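Local coordinates for protein gdp-l-fucose synthetase (Naegleria fowleri, PDB 6AQZ) that probably catalyses the NADPH-dependent epimerisation and reduction that turn GDP-4-keto-6-deoxy-D-mannose into GDP-L-fucose, at residues Gly149-Ser154 with Ala161-Asp166; Asp281-Thr286 with Trp331-Tyr336. All blocks are in the same frame, centred on the assembly; numbering follows the deposited sequence.

Contacts 1 and 2 sit on opposite sides of the chain's centre, their own centres about 36 Å apart and their nearest atoms about 22 Å apart. Contact 1 comes first along the chain and is complete before contact 2 opens. It ties the loop after strand 123-127 to helix 156-179, next to the parallel strands of the Rossmann-type fold and close to the second subunit. Contact 2 joins the ends of helices 272-283 and 321-335, which pack with helix 207-221 in what is probably the substrate-binding part seen in relatives. The first thus borders the NADP site directly, whereas the second is a mostly buried apolar helix junction, with the Phe332 side chain about 13 Å from NADP.

Contact 1: residues Gly149-Ser154 with Ala161-Asp166; sequences GPPHFS and AKRMLD. With NAP (NADP nicotinamide-adenine-dinucleotide phosphate), chain G.
Arg163 reaches from helix 156-179 to the backbone carbonyl of Gly149 and grips its single oxygen end-on with both terminal nitrogens. Arg163 NH1 lies 2.8 Å and Arg163 NH2 2.9 Å from Gly149 O. Sharing one acceptor bends both bonds, with N-H...O angles of 144° and 140°. The oxygen is held almost exactly in the guanidinium plane; seen from the carbonyl, NH2 approaches in its plane while NH1 is tilted out of it. The arginine leaves the helix with CG beside the backbone N, then runs extended from CG to NE, which carries the flat group the full length of the side chain to the loop.

Pro151 comes from another direction, over one face of the guanidinium and offset toward its rim. Its CD is 3.6 Å from Arg163 NH2, and its CB touches the same nitrogen at 3.7 Å. Edge and face are therefore used differently: the edge for hydrogen bonding, this face for the proline ring. NH2 also donates to Val132 O, so an earlier part of the same long loop is held by the same group. Pro150, turned away from Arg163, packs on Glu148 of the second subunit.

The neighbouring Lys162 turns to the cofactor. A bend at chi2 (-57°) directs the chain so that Lys162 NZ donates to O3D of the nicotinamide ribose of NADP at 3.0 Å, and NZ also bonds Cys127 O. With Tyr158, whose hydroxyl bonds the cofactor too, it fits the Tyr-x-x-x-Lys pattern of short-chain dehydrogenases. Consecutive residues thus divide the work: Lys162 meets the nucleotide, while Arg163 satisfies the carbonyls of buried Gly149 and of Val132, which its positive charge would probably polarise, binding the loop to the helix that carries the cofactor lysine.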
loop_
_atom_site.group_PDB
_atom_site.type_symbol
_atom_site.label_atom_id
_atom_site.label_comp_id
_atom_site.label_asym_id
_atom_site.label_seq_id
_atom_site.Cartn_x
_atom_site.Cartn_y
_atom_site.Cartn_z
ATOM N N GLY A 149 -1.722 12.050 -2.315
ATOM C CA GLY A 149 -0.396 12.364 -1.839
ATOM C C GLY A 149 0.030 11.554 -0.630
ATOM O O GLY A 149 -0.778 10.905 0.043
ATOM N N PRO A 150 1.325 11.583 -0.332
ATOM C CA PRO A 150 1.851 10.705 0.703
ATOM C C PRO A 150 1.447 11.189 2.087
ATOM O O PRO A 150 1.310 12.401 2.321
ATOM C CB PRO A 150 3.372 10.794 0.503
ATOM C CG PRO A 150 3.578 12.132 -0.098
ATOM C CD PRO A 150 2.374 12.399 -0.961
ATOM N N PRO A 151 1.253 10.285 3.026
ATOM C CA PRO A 151 0.935 10.713 4.401
ATOM C C PRO A 151 2.150 11.279 5.117
ATOM O O PRO A 151 3.253 11.293 4.561
ATOM C CB PRO A 151 0.429 9.424 5.061
ATOM C CG PRO A 151 1.198 8.337 4.342
ATOM C CD PRO A 151 1.335 8.820 2.899
ATOM N N HIS A 152 1.964 11.766 6.340
ATOM C CA HIS A 152 3.102 12.247 7.101
ATOM C C HIS A 152 4.082 11.111 7.358
ATOM O O HIS A 152 3.704 9.944 7.475
ATOM C CB HIS A 152 2.664 12.854 8.432
ATOM C CG HIS A 152 3.767 13.562 9.155
ATOM N ND1 HIS A 152 4.524 12.956 10.135
ATOM C CD2 HIS A 152 4.252 14.820 9.032
ATOM C CE1 HIS A 152 5.420 13.811 10.592
ATOM N NE2 HIS A 152 5.278 14.950 9.939
ATOM N N PHE A 153 5.358 11.478 7.456
ATOM C CA PHE A 153 6.423 10.493 7.584
ATOM C C PHE A 153 6.321 9.690 8.887
ATOM O O PHE A 153 6.579 8.480 8.897
ATOM C CB PHE A 153 7.763 11.225 7.488
ATOM C CG PHE A 153 8.937 10.416 7.921
ATOM C CD1 PHE A 153 9.495 9.477 7.064
ATOM C CD2 PHE A 153 9.502 10.604 9.176
ATOM C CE1 PHE A 153 10.591 8.729 7.454
ATOM C CE2 PHE A 153 10.596 9.857 9.574
ATOM C CZ PHE A 153 11.142 8.918 8.710
ATOM N N SER A 154 5.908 10.328 9.986
ATOM C CA SER A 154 6.078 9.698 11.295
ATOM C C SER A 154 5.270 8.407 11.433
ATOM O O SER A 154 5.690 7.485 12.139
ATOM C CB SER A 154 5.734 10.686 12.421
ATOM O OG SER A 154 4.387 11.124 12.377
ATOM N N ALA A 161 -1.078 1.229 5.379
ATOM C CA ALA A 161 -1.898 0.045 5.629
ATOM C C ALA A 161 -3.386 0.395 5.673
ATOM O O ALA A 161 -4.224 -0.345 5.134
ATOM C CB ALA A 161 -1.459 -0.629 6.928
ATOM N N LYS A 162 -3.736 1.537 6.281
ATOM C CA LYS A 162 -5.137 1.960 6.284
ATOM C C LYS A 162 -5.612 2.307 4.873
ATOM O O LYS A 162 -6.729 1.944 4.475
ATOM C CB LYS A 162 -5.349 3.147 7.234
ATOM C CG LYS A 162 -5.244 2.813 8.684
ATOM C CD LYS A 162 -6.211 1.722 9.072
ATOM C CE LYS A 162 -6.541 1.696 10.600
ATOM N NZ LYS A 162 -7.425 0.463 10.842
ATOM N N ARG A 163 -4.775 3.004 4.104
ATOM C CA ARG A 163 -5.115 3.298 2.712
ATOM C C ARG A 163 -5.372 2.032 1.901
ATOM O O ARG A 163 -6.305 1.991 1.083
ATOM C CB ARG A 163 -4.007 4.127 2.054
ATOM C CG ARG A 163 -3.848 5.462 2.720
ATOM C CD ARG A 163 -3.035 6.321 1.867
ATOM N NE ARG A 163 -2.830 7.636 2.443
ATOM C CZ ARG A 163 -2.289 8.634 1.761
ATOM N NH1 ARG A 163 -1.950 8.425 0.488
ATOM N NH2 ARG A 163 -2.103 9.820 2.334
ATOM N N MET A 164 -4.533 1.005 2.081
ATOM C CA MET A 164 -4.702 -0.238 1.336
ATOM C C MET A 164 -5.883 -1.072 1.845
ATOM O O MET A 164 -6.409 -1.899 1.092
ATOM C CB MET A 164 -3.387 -1.022 1.378
ATOM C CG MET A 164 -2.218 -0.302 0.654
ATOM S SD MET A 164 -2.662 0.210 -1.053
ATOM C CE MET A 164 -2.811 1.988 -0.891
ATOM N N LEU A 165 -6.337 -0.842 3.084
ATOM C CA LEU A 165 -7.598 -1.419 3.550
ATOM C C LEU A 165 -8.778 -0.817 2.791
ATOM O O LEU A 165 -9.695 -1.538 2.373
ATOM C CB LEU A 165 -7.737 -1.226 5.072
ATOM C CG LEU A 165 -9.067 -1.394 5.843
ATOM C CD1 LEU A 165 -9.666 -2.777 5.634
ATOM C CD2 LEU A 165 -8.841 -1.165 7.370
ATOM N N ASP A 166 -8.757 0.501 2.599
ATOM C CA ASP A 166 -9.760 1.154 1.779
ATOM C C ASP A 166 -9.726 0.627 0.346
ATOM O O ASP A 166 -10.781 0.293 -0.223
ATOM C CB ASP A 166 -9.554 2.669 1.814
ATOM C CG ASP A 166 -10.392 3.396 0.749
ATOM O OD1 ASP A 166 -11.630 3.329 0.825
ATOM O OD2 ASP A 166 -9.816 4.044 -0.158
HETATM P PA NAP G . -7.881 -0.392 20.787
HETATM O O1A NAP G . -6.385 -0.380 20.879
HETATM O O2A NAP G . -8.740 0.233 21.854
HETATM O O5B NAP G . -8.450 -1.927 20.568
HETATM C C5B NAP G . -7.949 -2.379 19.359
HETATM C C4B NAP G . -8.556 -3.791 19.134
HETATM O O4B NAP G . -7.796 -4.536 18.149
HETATM C C3B NAP G . -8.614 -4.627 20.476
HETATM O O3B NAP G . -9.785 -5.398 20.507
HETATM C C2B NAP G . -7.464 -5.624 20.267
HETATM O O2B NAP G . -7.677 -6.824 20.809
HETATM C C1B NAP G . -7.644 -5.837 18.703
HETATM N N9A NAP G . -6.480 -6.481 18.107
HETATM C C8A NAP G . -5.223 -5.941 17.926
HETATM N N7A NAP G . -4.357 -6.795 17.333
HETATM C C5A NAP G . -5.100 -7.948 17.138
HETATM C C6A NAP G . -4.761 -9.175 16.577
HETATM N N6A NAP G . -3.474 -9.391 16.084
HETATM N N1A NAP G . -5.674 -10.171 16.465
HETATM C C2A NAP G . -6.910 -9.864 16.958
HETATM N N3A NAP G . -7.380 -8.737 17.535
HETATM C C4A NAP G . -6.432 -7.772 17.605
HETATM O O3 NAP G . -8.062 0.401 19.329
HETATM P PN NAP G . -9.385 1.282 19.240
HETATM O O1N NAP G . -10.630 0.532 19.526
HETATM O O2N NAP G . -9.176 2.717 19.669
HETATM O O5D NAP G . -9.550 1.553 17.520
HETATM C C5D NAP G . -10.040 0.462 16.848
HETATM C C4D NAP G . -10.187 0.949 15.424
HETATM O O4D NAP G . -10.535 2.344 15.474
HETATM C C3D NAP G . -8.748 0.869 14.723
HETATM O O3D NAP G . -8.894 0.408 13.424
HETATM C C2D NAP G . -8.257 2.332 14.770
HETATM O O2D NAP G . -7.508 2.712 13.681
HETATM C C1D NAP G . -9.614 3.091 14.687
HETATM N N1N NAP G . -9.455 4.490 15.178
HETATM C C2N NAP G . -9.302 4.794 16.533
HETATM C C3N NAP G . -9.121 6.100 16.939
HETATM C C7N NAP G . -8.946 6.406 18.395
HETATM O O7N NAP G . -8.688 7.547 18.816
HETATM N N7N NAP G . -9.064 5.370 19.328
HETATM C C4N NAP G . -9.074 7.230 15.983
HETATM C C5N NAP G . -9.230 6.809 14.558
HETATM C C6N NAP G . -9.412 5.531 14.215
HETATM P P2B NAP G . -7.098 -7.064 22.556
HETATM O O1X NAP G . -8.054 -6.149 23.257
HETATM O O2X NAP G . -7.345 -8.567 22.702
HETATM O O3X NAP G . -5.675 -6.606 22.422
#

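Contact 2: residues Asp281-Thr286 with Trp331-Tyr336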
loop_
_atom_site.group_PDB
_atom_site.type_symbol
_atom_site.label_atom_id
_atom_site.label_comp_id
_atom_site.label_asym_id
_atom_site.label_seq_id
_atom_site.Cartn_x
_atom_site.Cartn_y
_atom_site.Cartn_z
ATOM N N ASP A 281 -12.193 19.489 36.233
ATOM C CA ASP A 281 -13.438 19.702 36.960
ATOM C C ASP A 281 -14.320 18.467 37.038
ATOM O O ASP A 281 -15.285 18.478 37.811
ATOM C CB ASP A 281 -14.250 20.822 36.306
ATOM C CG ASP A 281 -13.553 22.151 36.348
ATOM O OD1 ASP A 281 -12.839 22.416 37.340
ATOM O OD2 ASP A 281 -13.726 22.931 35.388
ATOM N N ALA A 282 -13.954 17.365 36.378
ATOM C CA ALA A 282 -14.762 16.154 36.457
ATOM C C ALA A 282 -14.217 15.198 37.503
ATOM O O ALA A 282 -14.980 14.429 38.093
ATOM C CB ALA A 282 -14.814 15.435 35.104
ATOM N N PHE A 283 -12.919 15.279 37.771
ATOM C CA PHE A 283 -12.320 14.606 38.904
ATOM C C PHE A 283 -12.516 15.380 40.198
ATOM O O PHE A 283 -12.278 14.814 41.271
ATOM C CB PHE A 283 -10.825 14.420 38.656
ATOM C CG PHE A 283 -10.481 13.173 37.908
ATOM C CD1 PHE A 283 -10.492 11.944 38.544
ATOM C CD2 PHE A 283 -10.132 13.229 36.560
ATOM C CE1 PHE A 283 -10.154 10.794 37.853
ATOM C CE2 PHE A 283 -9.804 12.086 35.866
ATOM C CZ PHE A 283 -9.816 10.865 36.511
ATOM N N ASN A 284 -13.005 16.625 40.104
ATOM C CA ASN A 284 -13.029 17.571 41.220
ATOM C C ASN A 284 -11.622 17.794 41.766
ATOM O O ASN A 284 -11.406 17.868 42.978
ATOM C CB ASN A 284 -13.991 17.126 42.321
ATOM C CG ASN A 284 -15.436 17.163 41.873
ATOM O OD1 ASN A 284 -15.877 18.122 41.230
ATOM N ND2 ASN A 284 -16.178 16.117 42.197
ATOM N N PHE A 285 -10.653 17.873 40.856
ATOM C CA PHE A 285 -9.278 18.137 41.247
ATOM C C PHE A 285 -9.106 19.603 41.629
ATOM O O PHE A 285 -9.398 20.498 40.828
ATOM C CB PHE A 285 -8.338 17.754 40.112
ATOM C CG PHE A 285 -6.893 18.011 40.404
ATOM C CD1 PHE A 285 -6.197 17.200 41.291
ATOM C CD2 PHE A 285 -6.215 19.032 39.758
ATOM C CE1 PHE A 285 -4.860 17.426 41.549
ATOM C CE2 PHE A 285 -4.878 19.264 40.010
ATOM C CZ PHE A 285 -4.195 18.459 40.902
ATOM N N THR A 286 -8.585 19.841 42.846
ATOM C CA THR A 286 -8.470 21.183 43.406
ATOM C C THR A 286 -7.046 21.731 43.390
ATOM O O THR A 286 -6.829 22.869 43.818
ATOM C CB THR A 286 -9.012 21.218 44.855
ATOM O OG1 THR A 286 -8.086 20.595 45.769
ATOM C CG2 THR A 286 -10.359 20.519 44.951
ATOM N N TRP A 331 -16.529 6.286 34.875
ATOM C CA TRP A 331 -16.148 4.920 34.523
ATOM C C TRP A 331 -14.734 4.622 34.996
ATOM O O TRP A 331 -14.452 3.531 35.506
ATOM C CB TRP A 331 -16.252 4.690 33.003
ATOM C CG TRP A 331 -15.835 3.287 32.645
ATOM C CD1 TRP A 331 -16.639 2.195 32.535
ATOM C CD2 TRP A 331 -14.498 2.827 32.403
ATOM N NE1 TRP A 331 -15.887 1.083 32.249
ATOM C CE2 TRP A 331 -14.570 1.446 32.162
ATOM C CE3 TRP A 331 -13.252 3.449 32.371
ATOM C CZ2 TRP A 331 -13.442 0.679 31.881
ATOM C CZ3 TRP A 331 -12.136 2.683 32.121
ATOM C CH2 TRP A 331 -12.236 1.320 31.866
ATOM N N PHE A 332 -13.831 5.577 34.813
ATOM C CA PHE A 332 -12.434 5.370 35.154
ATOM C C PHE A 332 -12.251 5.197 36.658
ATOM O O PHE A 332 -11.526 4.296 37.100
ATOM C CB PHE A 332 -11.621 6.551 34.619
ATOM C CG PHE A 332 -10.146 6.368 34.704
ATOM C CD1 PHE A 332 -9.542 5.246 34.168
ATOM C CD2 PHE A 332 -9.349 7.341 35.278
ATOM C CE1 PHE A 332 -8.157 5.085 34.230
ATOM C CE2 PHE A 332 -7.970 7.190 35.333
ATOM C CZ PHE A 332 -7.376 6.064 34.805
ATOM N N LEU A 333 -12.943 6.011 37.455
ATOM C CA LEU A 333 -12.822 5.886 38.904
ATOM C C LEU A 333 -13.373 4.552 39.380
ATOM O O LEU A 333 -12.747 3.875 40.200
ATOM C CB LEU A 333 -13.537 7.050 39.594
ATOM C CG LEU A 333 -12.861 8.400 39.354
ATOM C CD1 LEU A 333 -13.762 9.552 39.784
ATOM C CD2 LEU A 333 -11.539 8.449 40.088
ATOM N N GLU A 334 -14.525 4.137 38.847
ATOM C CA GLU A 334 -15.130 2.892 39.306
ATOM C C GLU A 334 -14.382 1.656 38.823
ATOM O O GLU A 334 -14.519 0.601 39.442
ATOM C CB GLU A 334 -16.593 2.811 38.874
ATOM N N ASN A 335 -13.579 1.752 37.756
ATOM C CA ASN A 335 -12.974 0.560 37.166
ATOM C C ASN A 335 -11.453 0.625 37.082
ATOM O O ASN A 335 -10.848 -0.224 36.424
ATOM C CB ASN A 335 -13.541 0.315 35.766
ATOM C CG ASN A 335 -14.996 -0.073 35.793
ATOM O OD1 ASN A 335 -15.328 -1.212 36.118
ATOM N ND2 ASN A 335 -15.878 0.870 35.462
ATOM N N TYR A 336 -10.819 1.533 37.822
ATOM C CA TYR A 336 -9.392 1.794 37.653
ATOM C C TYR A 336 -8.560 0.523 37.673
ATOM O O TYR A 336 -7.598 0.401 36.910
ATOM C CB TYR A 336 -8.903 2.746 38.746
ATOM C CG TYR A 336 -7.428 3.128 38.635
ATOM C CD1 TYR A 336 -6.997 4.043 37.676
ATOM C CD2 TYR A 336 -6.467 2.589 39.505
ATOM C CE1 TYR A 336 -5.655 4.411 37.571
ATOM C CE2 TYR A 336 -5.111 2.951 39.401
ATOM C CZ TYR A 336 -4.718 3.863 38.435
ATOM O OH TYR A 336 -3.393 4.240 38.309
#
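Phe283 meets two consecutive residues of helix 321-335 with the rim of its ring. Phe283 CZ faces Phe332 CD2 at 3.8 Å, each atom lying at the edge of the other ring, so the pair touches rim to rim without stacking. Beside it, Leu333 CD2 presses on Phe283 CE1 at 3.5 Å, again near the plane of the ring.

With CG anti to the backbone N (chi1 -171°), Phe332 carries its ring edge toward Phe283 CZ. Farther out, the Phe332 ring stacks with Phe200. Leu333 also packs on Tyr216 of helix 207-221, while Phe283 rests on Cys215 of that helix and on Val329, one turn before Leu333. The backbone behind Phe283 is held by Gln219, whose NE2 donates to the Phe283 carbonyl, and the chain leaves helix 272-283 at Asn284 with positive phi.

On the partner helix, Asn335 ND2 donates to a lone pair of Trp331 O at 3.0 Å and sits over one face of the indole, toward its rim. The polar bonds lie beside the interface, which is itself apolar: three helices meet through dispersion and burial of carbon surface, with Phe283 and Phe332 buried and Leu333 at the exposed side.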